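Local coordinates for methionine-binding protein (Coxiella burnetii, PDB 3TQW) that binds methionine and probably serves as the substrate-binding lipoprotein of an ABC transporter that imports it, at residues 55-60 against 199-204. Numbering follows the deposited sequence.
Sequences ANMFQH and NVVAVR. With MET (methionine), chain C.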
ATOM      1  N   ALA A  55      13.211  -6.338 -10.160  1.00 13.62           N
ATOM      2  CA  ALA A  55      12.408  -6.519  -8.965  1.00 15.12           C
ATOM      3  C   ALA A  55      11.537  -5.293  -8.812  1.00 13.81           C
ATOM      4  O   ALA A  55      11.774  -4.277  -9.460  1.00 15.87           O
ATOM      5  CB  ALA A  55      13.296  -6.687  -7.737  1.00 13.89           C
ATOM      6  N   ASN A  56      10.524  -5.386  -7.960  1.00 16.09           N
ATOM      7  CA  ASN A  56       9.792  -4.199  -7.564  1.00 14.32           C
ATOM      8  C   ASN A  56       9.429  -4.257  -6.090  1.00 15.61           C
ATOM      9  O   ASN A  56       9.400  -5.331  -5.491  1.00 14.89           O
ATOM     10  CB  ASN A  56       8.578  -3.917  -8.474  1.00 12.28           C
ATOM     11  CG  ASN A  56       7.483  -4.978  -8.378  1.00 13.21           C
ATOM     12  OD1 ASN A  56       7.173  -5.490  -7.300  1.00 13.38           O
ATOM     13  ND2 ASN A  56       6.884  -5.304  -9.524  1.00 13.07           N
HETATM   14  N   MSE A  57       9.216  -3.089  -5.498  1.00 13.79           N
HETATM   15  CA  MSE A  57       8.825  -2.996  -4.102  1.00 13.92           C
HETATM   16  C   MSE A  57       7.757  -1.924  -3.990  1.00 15.33           C
HETATM   17  O   MSE A  57       8.076  -0.737  -3.891  1.00 13.91           O
HETATM   18  CB  MSE A  57      10.019  -2.613  -3.223  1.00 13.16           C
HETATM   19  CG  MSE A  57       9.662  -2.562  -1.726  1.00 15.40           C
HETATM   20 SE   MSE A  57      10.703  -1.245  -0.707  1.00 23.26          SE
HETATM   21  CE  MSE A  57      10.005   0.393  -1.529  1.00 13.07           C
ATOM     22  N   PHE A  58       6.492  -2.330  -4.017  1.00 16.35           N
ATOM     23  CA  PHE A  58       5.408  -1.355  -3.992  1.00 11.63           C
ATOM     24  C   PHE A  58       4.064  -1.912  -3.534  1.00 13.35           C
ATOM     25  O   PHE A  58       3.127  -1.145  -3.298  1.00 15.09           O
ATOM     26  CB  PHE A  58       5.225  -0.741  -5.383  1.00  9.51           C
ATOM     27  CG  PHE A  58       4.409  -1.593  -6.314  1.00 13.61           C
ATOM     28  CD1 PHE A  58       4.979  -2.686  -6.954  1.00 14.38           C
ATOM     29  CD2 PHE A  58       3.071  -1.308  -6.549  1.00 14.85           C
ATOM     30  CE1 PHE A  58       4.225  -3.483  -7.806  1.00 14.29           C
ATOM     31  CE2 PHE A  58       2.314  -2.101  -7.401  1.00 11.08           C
ATOM     32  CZ  PHE A  58       2.892  -3.187  -8.030  1.00 12.72           C
ATOM     33  N   GLN A  59       3.956  -3.232  -3.418  1.00 13.06           N
ATOM     34  CA  GLN A  59       2.650  -3.866  -3.254  1.00 10.96           C
ATOM     35  C   GLN A  59       2.598  -4.867  -2.107  1.00 14.85           C
ATOM     36  O   GLN A  59       3.635  -5.361  -1.643  1.00 13.71           O
ATOM     37  CB  GLN A  59       2.268  -4.595  -4.548  1.00 14.59           C
ATOM     38  CG  GLN A  59       2.921  -5.964  -4.667  1.00 14.47           C
ATOM     39  CD  GLN A  59       2.972  -6.465  -6.090  1.00 13.20           C
ATOM     40  OE1 GLN A  59       1.946  -6.589  -6.757  1.00 10.06           O
ATOM     41  NE2 GLN A  59       4.174  -6.760  -6.567  1.00 14.01           N
ATOM     42  N   HIS A  60       1.381  -5.183  -1.668  1.00 12.86           N
ATOM     43  CA  HIS A  60       1.167  -6.309  -0.759  1.00 12.89           C
ATOM     44  C   HIS A  60       0.753  -7.572  -1.523  1.00 16.93           C
ATOM     45  O   HIS A  60       0.470  -7.522  -2.723  1.00 15.64           O
ATOM     46  CB  HIS A  60       0.155  -5.962   0.344  1.00 13.59           C
ATOM     47  CG  HIS A  60      -1.087  -5.280  -0.147  1.00 14.61           C
ATOM     48  ND1 HIS A  60      -1.973  -5.877  -1.021  1.00 15.58           N
ATOM     49  CD2 HIS A  60      -1.609  -4.064   0.141  1.00 12.84           C
ATOM     50  CE1 HIS A  60      -2.977  -5.053  -1.260  1.00 12.73           C
ATOM     51  NE2 HIS A  60      -2.781  -3.943  -0.570  1.00 15.61           N
ATOM     52  N   ASN A 199       4.004  -5.126   2.709  1.00 14.61           N
ATOM     53  CA  ASN A 199       4.511  -5.001   1.350  1.00 12.64           C
ATOM     54  C   ASN A 199       5.656  -5.974   1.110  1.00 17.82           C
ATOM     55  O   ASN A 199       6.273  -6.476   2.057  1.00 20.27           O
ATOM     56  CB  ASN A 199       4.919  -3.562   1.044  1.00 15.37           C
ATOM     57  CG  ASN A 199       3.714  -2.644   0.863  1.00 16.51           C
ATOM     58  OD1 ASN A 199       2.638  -2.890   1.417  1.00 17.36           O
ATOM     59  ND2 ASN A 199       3.886  -1.590   0.084  1.00 10.38           N
ATOM     60  N   VAL A 200       5.924  -6.261  -0.156  1.00 14.88           N
ATOM     61  CA  VAL A 200       6.885  -7.297  -0.492  1.00 14.77           C
ATOM     62  C   VAL A 200       7.815  -6.863  -1.606  1.00 15.56           C
ATOM     63  O   VAL A 200       7.539  -5.904  -2.337  1.00 14.02           O
ATOM     64  CB  VAL A 200       6.173  -8.603  -0.928  1.00 13.99           C
ATOM     65  CG1 VAL A 200       5.236  -9.091   0.176  1.00 16.02           C
ATOM     66  CG2 VAL A 200       5.405  -8.392  -2.229  1.00 12.68           C
ATOM     67  N   VAL A 201       8.927  -7.575  -1.722  1.00 16.92           N
ATOM     68  CA  VAL A 201       9.760  -7.473  -2.896  1.00 15.26           C
ATOM     69  C   VAL A 201       9.363  -8.603  -3.829  1.00 16.34           C
ATOM     70  O   VAL A 201       9.404  -9.772  -3.452  1.00 13.87           O
ATOM     71  CB  VAL A 201      11.251  -7.579  -2.544  1.00 15.41           C
ATOM     72  CG1 VAL A 201      12.084  -7.640  -3.810  1.00 14.08           C
ATOM     73  CG2 VAL A 201      11.677  -6.386  -1.675  1.00 13.39           C
ATOM     74  N   ALA A 202       8.950  -8.244  -5.038  1.00 17.13           N
ATOM     75  CA  ALA A 202       8.524  -9.230  -6.016  1.00 17.75           C
ATOM     76  C   ALA A 202       9.554  -9.339  -7.135  1.00 15.39           C
ATOM     77  O   ALA A 202      10.160  -8.340  -7.539  1.00 13.50           O
ATOM     78  CB  ALA A 202       7.147  -8.860  -6.580  1.00 11.78           C
ATOM     79  N   VAL A 203       9.761 -10.560  -7.616  1.00 13.61           N
ATOM     80  CA  VAL A 203      10.681 -10.813  -8.719  1.00 12.85           C
ATOM     81  C   VAL A 203      10.049 -11.820  -9.675  1.00 16.61           C
ATOM     82  O   VAL A 203       9.037 -12.446  -9.351  1.00 13.97           O
ATOM     83  CB  VAL A 203      12.022 -11.392  -8.216  1.00 14.50           C
ATOM     84  CG1 VAL A 203      12.663 -10.455  -7.192  1.00 12.35           C
ATOM     85  CG2 VAL A 203      11.807 -12.777  -7.616  1.00 16.43           C
ATOM     86  N   ARG A 204      10.640 -11.979 -10.854  1.00 16.34           N
ATOM     87  CA  ARG A 204      10.175 -13.007 -11.775  1.00 18.32           C
ATOM     88  C   ARG A 204      10.402 -14.391 -11.175  1.00 18.85           C
ATOM     89  O   ARG A 204      11.409 -14.639 -10.508  1.00 18.09           O
ATOM     90  CB  ARG A 204      10.864 -12.882 -13.138  1.00 17.25           C
ATOM     91  CG  ARG A 204      10.451 -11.645 -13.928  1.00 15.56           C
ATOM     92  CD  ARG A 204      11.151 -11.592 -15.285  1.00 18.27           C
ATOM     93  NE  ARG A 204      12.592 -11.396 -15.155  1.00 19.95           N
ATOM     94  CZ  ARG A 204      13.174 -10.211 -14.985  1.00 20.07           C
ATOM     95  NH1 ARG A 204      12.439  -9.112 -14.923  1.00 14.74           N
ATOM     96  NH2 ARG A 204      14.495 -10.126 -14.877  1.00 24.46           N
TER
HETATM   97  N   MET C 238       2.095   0.683  -0.296  1.00 12.50           N
HETATM   98  CA  MET C 238       0.674   0.365  -0.488  1.00 13.36           C
HETATM   99  C   MET C 238       0.058  -0.028   0.852  1.00 15.66           C
HETATM  100  O   MET C 238       0.710  -0.695   1.653  1.00 14.93           O
HETATM  101  CB  MET C 238       0.526  -0.777  -1.503  1.00 16.00           C
HETATM  102  CG  MET C 238      -0.911  -1.183  -1.843  1.00 10.90           C
HETATM  103  SD  MET C 238      -0.969  -2.537  -3.046  1.00  6.26           S
HETATM  104  CE  MET C 238      -0.286  -1.699  -4.475  1.00 13.85           C
HETATM  105  OXT MET C 238      -1.085   0.307   1.172  1.00 15.45           O
HETATM  106  O   HOH W   1       6.381  -5.156  -4.682  0.70  3.43           O
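An antiparallel strand pair at the centre of a mixed sheet reaches the methionine pocket at one end, and farther from the ligand Asn56 faces Ala202. The Asn56–Ala202 pair is hydrogen-bonded in both directions, Asn56 N to Ala202 O and Ala202 N to Asn56 O each spanning 3.0 Å. Beyond it the strands part, and a water bridges them there: it lies within hydrogen-bonding distance of Val200 O (2.7 Å) and Asn56 OD1, and accepts from Phe58 N at 2.9 Å. Asn56 CG stands between its backbone N and carbonyl carbon (chi1 66°), which lays the amide beside Ala202, OD1 3.4 Å from the methyl CB, while ND2 bonds to Asn45. The strands rejoin where Val200 N bonds to Gln59 O (2.9 Å).

In this periplasmic-binding-protein fold the ligand lies between two lobes, and the strand ends here carry Phe58, Gln59, His60 and Asn199 to it. The ligand sulfur rests over one face of the His60 ring, SD lying 3.4 Å from NE2. His60 is the N-cap of the next helix: its ND1 accepts from Tyr63 N, while NE2 bonds to Asn113 OD1, and the two bonds fix the imidazole. Ligand CE approaches the Phe58 ring obliquely, 3.9 Å from CE2. Gln59 CB sits over the centre of that same ring and also touches the ligand methyl.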